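Local atomic coordinates of glutamate racemase (PDB entry 2DWU), a protein that belongs to the aspartate/glutamate/hydantoin racemase family and folds into alpha/beta units built on parallel beta-sheets. Residues Ala163-Gln168 / Pro192-Tyr197; Pro175-Asp180 / Lys199-Glu204. All blocks are in the same frame, centred on the assembly; numbering follows the deposited sequence. Where two conformers were deposited one is given.

Contact 1: Ala163-Gln168 / Pro192-Tyr197; sequences AYVTQQ and PLLESY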
loop_
_atom_site.group_PDB
_atom_site.type_symbol
_atom_site.label_atom_id
_atom_site.label_comp_id
_atom_site.label_asym_id
_atom_site.label_seq_id
_atom_site.Cartn_x
_atom_site.Cartn_y
_atom_site.Cartn_z
ATOM N N ALA B 163 3.330 18.616 -28.890
ATOM C CA ALA B 163 2.385 19.725 -28.926
ATOM C C ALA B 163 0.959 19.176 -28.882
ATOM O O ALA B 163 0.087 19.730 -28.204
ATOM C CB ALA B 163 2.584 20.554 -30.199
ATOM N N TYR B 164 0.731 18.086 -29.612
ATOM C CA TYR B 164 -0.590 17.483 -29.670
ATOM C C TYR B 164 -0.938 16.867 -28.324
ATOM O O TYR B 164 -2.080 16.974 -27.855
ATOM C CB TYR B 164 -0.626 16.395 -30.759
ATOM C CG TYR B 164 -2.010 15.846 -30.996
ATOM C CD1 TYR B 164 -2.354 14.554 -30.589
ATOM C CD2 TYR B 164 -2.996 16.648 -31.561
ATOM C CE1 TYR B 164 -3.668 14.078 -30.737
ATOM C CE2 TYR B 164 -4.302 16.190 -31.709
ATOM C CZ TYR B 164 -4.626 14.905 -31.293
ATOM O OH TYR B 164 -5.925 14.479 -31.420
ATOM N N VAL B 165 0.040 16.219 -27.704
ATOM C CA VAL B 165 -0.204 15.573 -26.413
ATOM C C VAL B 165 -0.552 16.657 -25.386
ATOM O O VAL B 165 -1.517 16.532 -24.633
ATOM C CB VAL B 165 1.031 14.752 -25.941
ATOM C CG1 VAL B 165 0.742 14.113 -24.564
ATOM C CG2 VAL B 165 1.351 13.626 -26.963
ATOM N N THR B 166 0.208 17.745 -25.382
ATOM C CA THR B 166 -0.074 18.815 -24.438
ATOM C C THR B 166 -1.486 19.372 -24.615
ATOM O O THR B 166 -2.172 19.622 -23.633
ATOM C CB THR B 166 0.928 19.964 -24.576
ATOM O OG1 THR B 166 2.246 19.488 -24.280
ATOM C CG2 THR B 166 0.585 21.090 -23.606
ATOM N N GLN B 167 -1.922 19.564 -25.861
ATOM C CA GLN B 167 -3.249 20.090 -26.110
ATOM C C GLN B 167 -4.339 19.129 -25.681
ATOM O O GLN B 167 -5.367 19.548 -25.128
ATOM C CB GLN B 167 -3.436 20.421 -27.595
ATOM C CG GLN B 167 -4.456 21.525 -27.804
ATOM C CD GLN B 167 -3.971 22.869 -27.242
ATOM O OE1 GLN B 167 -2.946 23.397 -27.680
ATOM N NE2 GLN B 167 -4.698 23.419 -26.274
ATOM N N GLN B 168 -4.115 17.840 -25.933
ATOM C CA GLN B 168 -5.109 16.832 -25.579
ATOM C C GLN B 168 -5.203 16.659 -24.071
ATOM O O GLN B 168 -6.296 16.469 -23.547
ATOM C CB GLN B 168 -4.804 15.489 -26.265
ATOM C CG GLN B 168 -5.099 15.506 -27.785
ATOM C CD GLN B 168 -6.462 16.078 -28.116
ATOM O OE1 GLN B 168 -7.480 15.581 -27.646
ATOM N NE2 GLN B 168 -6.492 17.128 -28.924
ATOM N N PRO B 192 0.047 6.536 -16.966
ATOM C CA PRO B 192 1.356 6.821 -16.378
ATOM C C PRO B 192 2.296 7.436 -17.426
ATOM O O PRO B 192 3.172 8.209 -17.074
ATOM C CB PRO B 192 1.852 5.448 -15.925
ATOM C CG PRO B 192 0.579 4.777 -15.457
ATOM C CD PRO B 192 -0.419 5.183 -16.581
ATOM N N LEU B 193 2.135 7.091 -18.696
ATOM C CA LEU B 193 3.031 7.668 -19.686
ATOM C C LEU B 193 2.825 9.166 -19.863
ATOM O O LEU B 193 3.695 9.865 -20.398
ATOM C CB LEU B 193 2.887 6.943 -21.024
ATOM C CG LEU B 193 3.594 5.589 -21.003
ATOM C CD1 LEU B 193 3.643 5.029 -22.418
ATOM C CD2 LEU B 193 5.009 5.753 -20.449
ATOM N N LEU B 194 1.693 9.665 -19.379
ATOM C CA LEU B 194 1.375 11.092 -19.508
ATOM C C LEU B 194 1.600 11.822 -18.208
ATOM O O LEU B 194 1.222 12.993 -18.101
ATOM C CB LEU B 194 -0.104 11.278 -19.856
ATOM C CG LEU B 194 -0.595 10.670 -21.156
ATOM C CD1 LEU B 194 -2.126 10.785 -21.235
ATOM C CD2 LEU B 194 0.069 11.381 -22.331
ATOM N N GLU B 195 2.201 11.155 -17.229
ATOM C CA GLU B 195 2.356 11.773 -15.921
ATOM C C GLU B 195 2.928 13.176 -15.913
ATOM O O GLU B 195 2.383 14.069 -15.237
ATOM C CB GLU B 195 3.158 10.885 -14.969
ATOM C CG GLU B 195 3.283 11.533 -13.593
ATOM C CD GLU B 195 3.802 10.596 -12.521
ATOM O OE1 GLU B 195 4.724 9.791 -12.806
ATOM O OE2 GLU B 195 3.296 10.681 -11.378
ATOM N N SER B 196 4.011 13.391 -16.656
ATOM C CA SER B 196 4.597 14.723 -16.688
ATOM C C SER B 196 3.648 15.788 -17.191
ATOM O O SER B 196 3.610 16.893 -16.641
ATOM C CB SER B 196 5.858 14.737 -17.544
ATOM O OG SER B 196 6.844 13.930 -16.940
ATOM N N TYR B 197 2.890 15.470 -18.234
ATOM C CA TYR B 197 1.953 16.430 -18.810
ATOM C C TYR B 197 0.866 16.760 -17.819
ATOM O O TYR B 197 0.469 17.908 -17.666
ATOM C CB TYR B 197 1.287 15.868 -20.075
ATOM C CG TYR B 197 2.222 15.643 -21.233
ATOM C CD1 TYR B 197 2.835 14.408 -21.434
ATOM C CD2 TYR B 197 2.502 16.675 -22.123
ATOM C CE1 TYR B 197 3.712 14.214 -22.512
ATOM C CE2 TYR B 197 3.368 16.496 -23.189
ATOM C CZ TYR B 197 3.968 15.268 -23.378
ATOM O OH TYR B 197 4.826 15.095 -24.446
#
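Val165 holds CG1 anti to its backbone N (chi1 179°), while Tyr197 turns its ring back beside its own backbone N (chi1 -66°); together these torsions place the methyl directly over the aromatic face. The setting is the helical layer of a parallel alpha/beta fold, where helix 162-177, leading into strand 183-187, packs against helix 195-202, which leaves that strand for strand 207-210. The result is a clean CH-pi contact: Val165 CG1 stands 3.5 Å from the centroid of the Tyr197 ring and only 9° off its normal, so all six ring carbons lie at similar distances from it. The same methyl also meets Leu194 CD2 at 3.6 Å, on a different side from the ring. Leu194 occupies the N-cap position of helix 195-202; its side chain lies about 11 Å from the bound D-glutamic acid and is not among those lining that ligand's pocket. Val154 and Val155 of helix 151-157 continue the apolar cluster, touching Val165 and Leu194 respectively. No hydrogen bond crosses between the segments. Thr166 adds a polar atom at the rim of the ring, but its hydroxyl is hydrogen-bonded within its own helix, to Thr162 O. From there Thr166 OG1 meets the ring edge in the plane of the aromatic system, 3.4 Å from Tyr197 CE2.

Contact 2: Pro175-Asp180 / Lys199-Glu204; sequences PLTKED and KKELGE
Thr177 reaches Leu202 and Glu201 through a single methyl, and the two branches of its CB go different ways. The CB itself stays back, 4.8 Å from Leu202 CD2. One branch, OG1, sits between the backbone N and the carbonyl carbon (chi1 64°) and turns to its own helix, hydrogen-bonding to Leu174 O. The other branch, CG2, is thereby left pointing across the gap. Its nearest neighbour there is Leu202 CD2, at 3.9 Å, with the two side chains crossing at about a right angle. Two oxygens of Glu201 border the same methyl more distantly: the backbone O and the carboxylate OE1 each lie 4.2 Å from Thr177 CG2. In this parallel alpha/beta fold the contact joins the C-terminal portions of two helices that precede and follow strand 183-187 in the chain, and Leu184 of that strand touches both Leu202 and Leu176 from the sheet side. Leu176 only approaches the other helix, its CB 4.6 Å from Leu202 CD2. The charge of Glu201 is directed back along helix 162-177, where OE2 forms a salt bridge with Lys170; its side chain also rests on Leu173. Gly203 is the first residue past the helix, with positive phi (98°), a backbone shape suited to glycine because the carbonyl O of Leu202 crowds the space beside its CA, while its N still bonds to Lys199 O at 2.9 Å.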
loop_
_atom_site.group_PDB
_atom_site.type_symbol
_atom_site.label_atom_id
_atom_site.label_comp_id
_atom_site.label_asym_id
_atom_site.label_seq_id
_atom_site.Cartn_x
_atom_site.Cartn_y
_atom_site.Cartn_z
ATOM N N PRO B 175 -11.979 20.094 -17.063
ATOM C CA PRO B 175 -13.003 19.994 -16.014
ATOM C C PRO B 175 -12.441 19.840 -14.596
ATOM O O PRO B 175 -13.022 20.372 -13.635
ATOM C CB PRO B 175 -13.819 18.783 -16.443
ATOM C CG PRO B 175 -13.716 18.832 -17.961
ATOM C CD PRO B 175 -12.233 19.120 -18.141
ATOM N N LEU B 176 -11.320 19.128 -14.446
ATOM C CA LEU B 176 -10.743 18.947 -13.120
ATOM C C LEU B 176 -9.990 20.152 -12.615
ATOM O O LEU B 176 -9.822 20.290 -11.401
ATOM C CB LEU B 176 -9.810 17.721 -13.057
ATOM C CG LEU B 176 -10.505 16.371 -12.878
ATOM C CD1 LEU B 176 -9.460 15.279 -12.878
ATOM C CD2 LEU B 176 -11.322 16.339 -11.575
ATOM N N THR B 177 -9.508 21.015 -13.518
ATOM C CA THR B 177 -8.774 22.202 -13.080
ATOM C C THR B 177 -9.752 23.139 -12.379
ATOM O O THR B 177 -9.337 24.011 -11.616
ATOM C CB THR B 177 -8.133 22.990 -14.245
ATOM O OG1 THR B 177 -9.162 23.503 -15.098
ATOM C CG2 THR B 177 -7.161 22.094 -15.042
ATOM N N LYS B 178 -11.045 22.933 -12.624
ATOM C CA LYS B 178 -12.083 23.782 -12.026
ATOM C C LYS B 178 -12.530 23.252 -10.684
ATOM O O LYS B 178 -13.251 23.932 -9.945
ATOM C CB LYS B 178 -13.321 23.836 -12.924
ATOM C CG LYS B 178 -13.079 24.485 -14.273
ATOM C CD LYS B 178 -14.332 24.409 -15.103
ATOM C CE LYS B 178 -14.089 25.021 -16.476
ATOM N NZ LYS B 178 -15.268 24.820 -17.361
ATOM N N GLU B 179 -12.125 22.025 -10.375
ATOM C CA GLU B 179 -12.546 21.405 -9.127
ATOM C C GLU B 179 -11.470 21.460 -8.058
ATOM O O GLU B 179 -10.280 21.540 -8.339
ATOM C CB GLU B 179 -12.924 19.949 -9.395
ATOM C CG GLU B 179 -14.016 19.781 -10.455
ATOM C CD GLU B 179 -15.384 20.257 -10.004
ATOM O OE1 GLU B 179 -16.314 20.268 -10.848
ATOM O OE2 GLU B 179 -15.539 20.617 -8.812
ATOM N N ASP B 180 -11.919 21.423 -6.811
ATOM C CA ASP B 180 -11.025 21.435 -5.685
ATOM C C ASP B 180 -10.665 19.980 -5.346
ATOM O O ASP B 180 -11.485 19.236 -4.791
ATOM C CB ASP B 180 -11.746 22.101 -4.507
ATOM C CG ASP B 180 -10.902 22.190 -3.255
ATOM O OD1 ASP B 180 -9.698 21.836 -3.271
ATOM O OD2 ASP B 180 -11.458 22.645 -2.222
ATOM N N LYS B 199 0.897 16.477 -14.476
ATOM C CA LYS B 199 1.408 17.252 -13.344
ATOM C C LYS B 199 1.524 18.717 -13.724
ATOM O O LYS B 199 1.213 19.601 -12.933
ATOM C CB LYS B 199 2.787 16.754 -12.919
ATOM C CG LYS B 199 2.792 15.358 -12.353
ATOM C CD LYS B 199 4.182 14.904 -11.937
ATOM C CE LYS B 199 4.072 13.667 -11.043
ATOM N NZ LYS B 199 5.393 13.140 -10.619
ATOM N N LYS B 200 1.998 18.972 -14.937
ATOM C CA LYS B 200 2.149 20.342 -15.406
ATOM C C LYS B 200 0.799 21.048 -15.478
ATOM O O LYS B 200 0.677 22.239 -15.156
ATOM C CB LYS B 200 2.808 20.347 -16.789
ATOM C CG LYS B 200 2.786 21.700 -17.496
ATOM C CD LYS B 200 3.693 22.717 -16.825
ATOM C CE LYS B 200 5.151 22.391 -17.083
ATOM N NZ LYS B 200 5.467 20.978 -16.715
ATOM N N GLU B 201 -0.225 20.309 -15.888
ATOM C CA GLU B 201 -1.556 20.869 -16.027
ATOM C C GLU B 201 -2.284 21.094 -14.694
ATOM O O GLU B 201 -2.976 22.094 -14.527
ATOM C CB GLU B 201 -2.394 19.960 -16.940
ATOM C CG GLU B 201 -3.734 20.553 -17.360
ATOM C CD GLU B 201 -3.591 21.754 -18.310
ATOM O OE1 GLU B 201 -4.462 22.643 -18.268
ATOM O OE2 GLU B 201 -2.621 21.800 -19.103
ATOM N N LEU B 202 -2.120 20.182 -13.740
ATOM C CA LEU B 202 -2.813 20.327 -12.464
ATOM C C LEU B 202 -2.058 21.064 -11.377
ATOM O O LEU B 202 -2.675 21.598 -10.447
ATOM C CB LEU B 202 -3.245 18.956 -11.942
ATOM C CG LEU B 202 -4.242 18.237 -12.863
ATOM C CD1 LEU B 202 -4.662 16.914 -12.232
ATOM C CD2 LEU B 202 -5.463 19.114 -13.102
ATOM N N GLY B 203 -0.735 21.088 -11.471
ATOM C CA GLY B 203 0.043 21.786 -10.463
ATOM C C GLY B 203 0.618 20.908 -9.372
ATOM O O GLY B 203 0.247 19.742 -9.224
ATOM N N GLU B 204 1.527 21.501 -8.602
ATOM C CA GLU B 204 2.229 20.856 -7.500
ATOM C C GLU B 204 1.340 20.404 -6.352
ATOM O O GLU B 204 1.707 19.510 -5.605
ATOM C CB GLU B 204 3.271 21.821 -6.927
ATOM C CG GLU B 204 4.284 22.314 -7.934
ATOM C CD GLU B 204 5.416 21.331 -8.147
ATOM O OE1 GLU B 204 5.131 20.146 -8.431
ATOM O OE2 GLU B 204 6.592 21.748 -8.033
#

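How the contacts relate
Contact 1 and contact 2 are two stations along one helix pair, 162-177 with 195-202, and their centres lie 13 Å apart. Along the chain the segments alternate: 163-168, 175-180, 192-197, 199-204. Earlier positions of the first helix therefore meet the start of the second, and later positions meet its end, as expected for helices running in roughly the same direction. Both helices belong to consecutive crossovers of the four-stranded parallel sheet, sharing strand 183-187 between them. Contact 1 is partly buried and has the Leu194 side chain about 11 Å from the bound D-glutamic acid, whereas contact 2 is a surface contact farther from the chain centre, and the packing passes from an aromatic face to a single methyl pair.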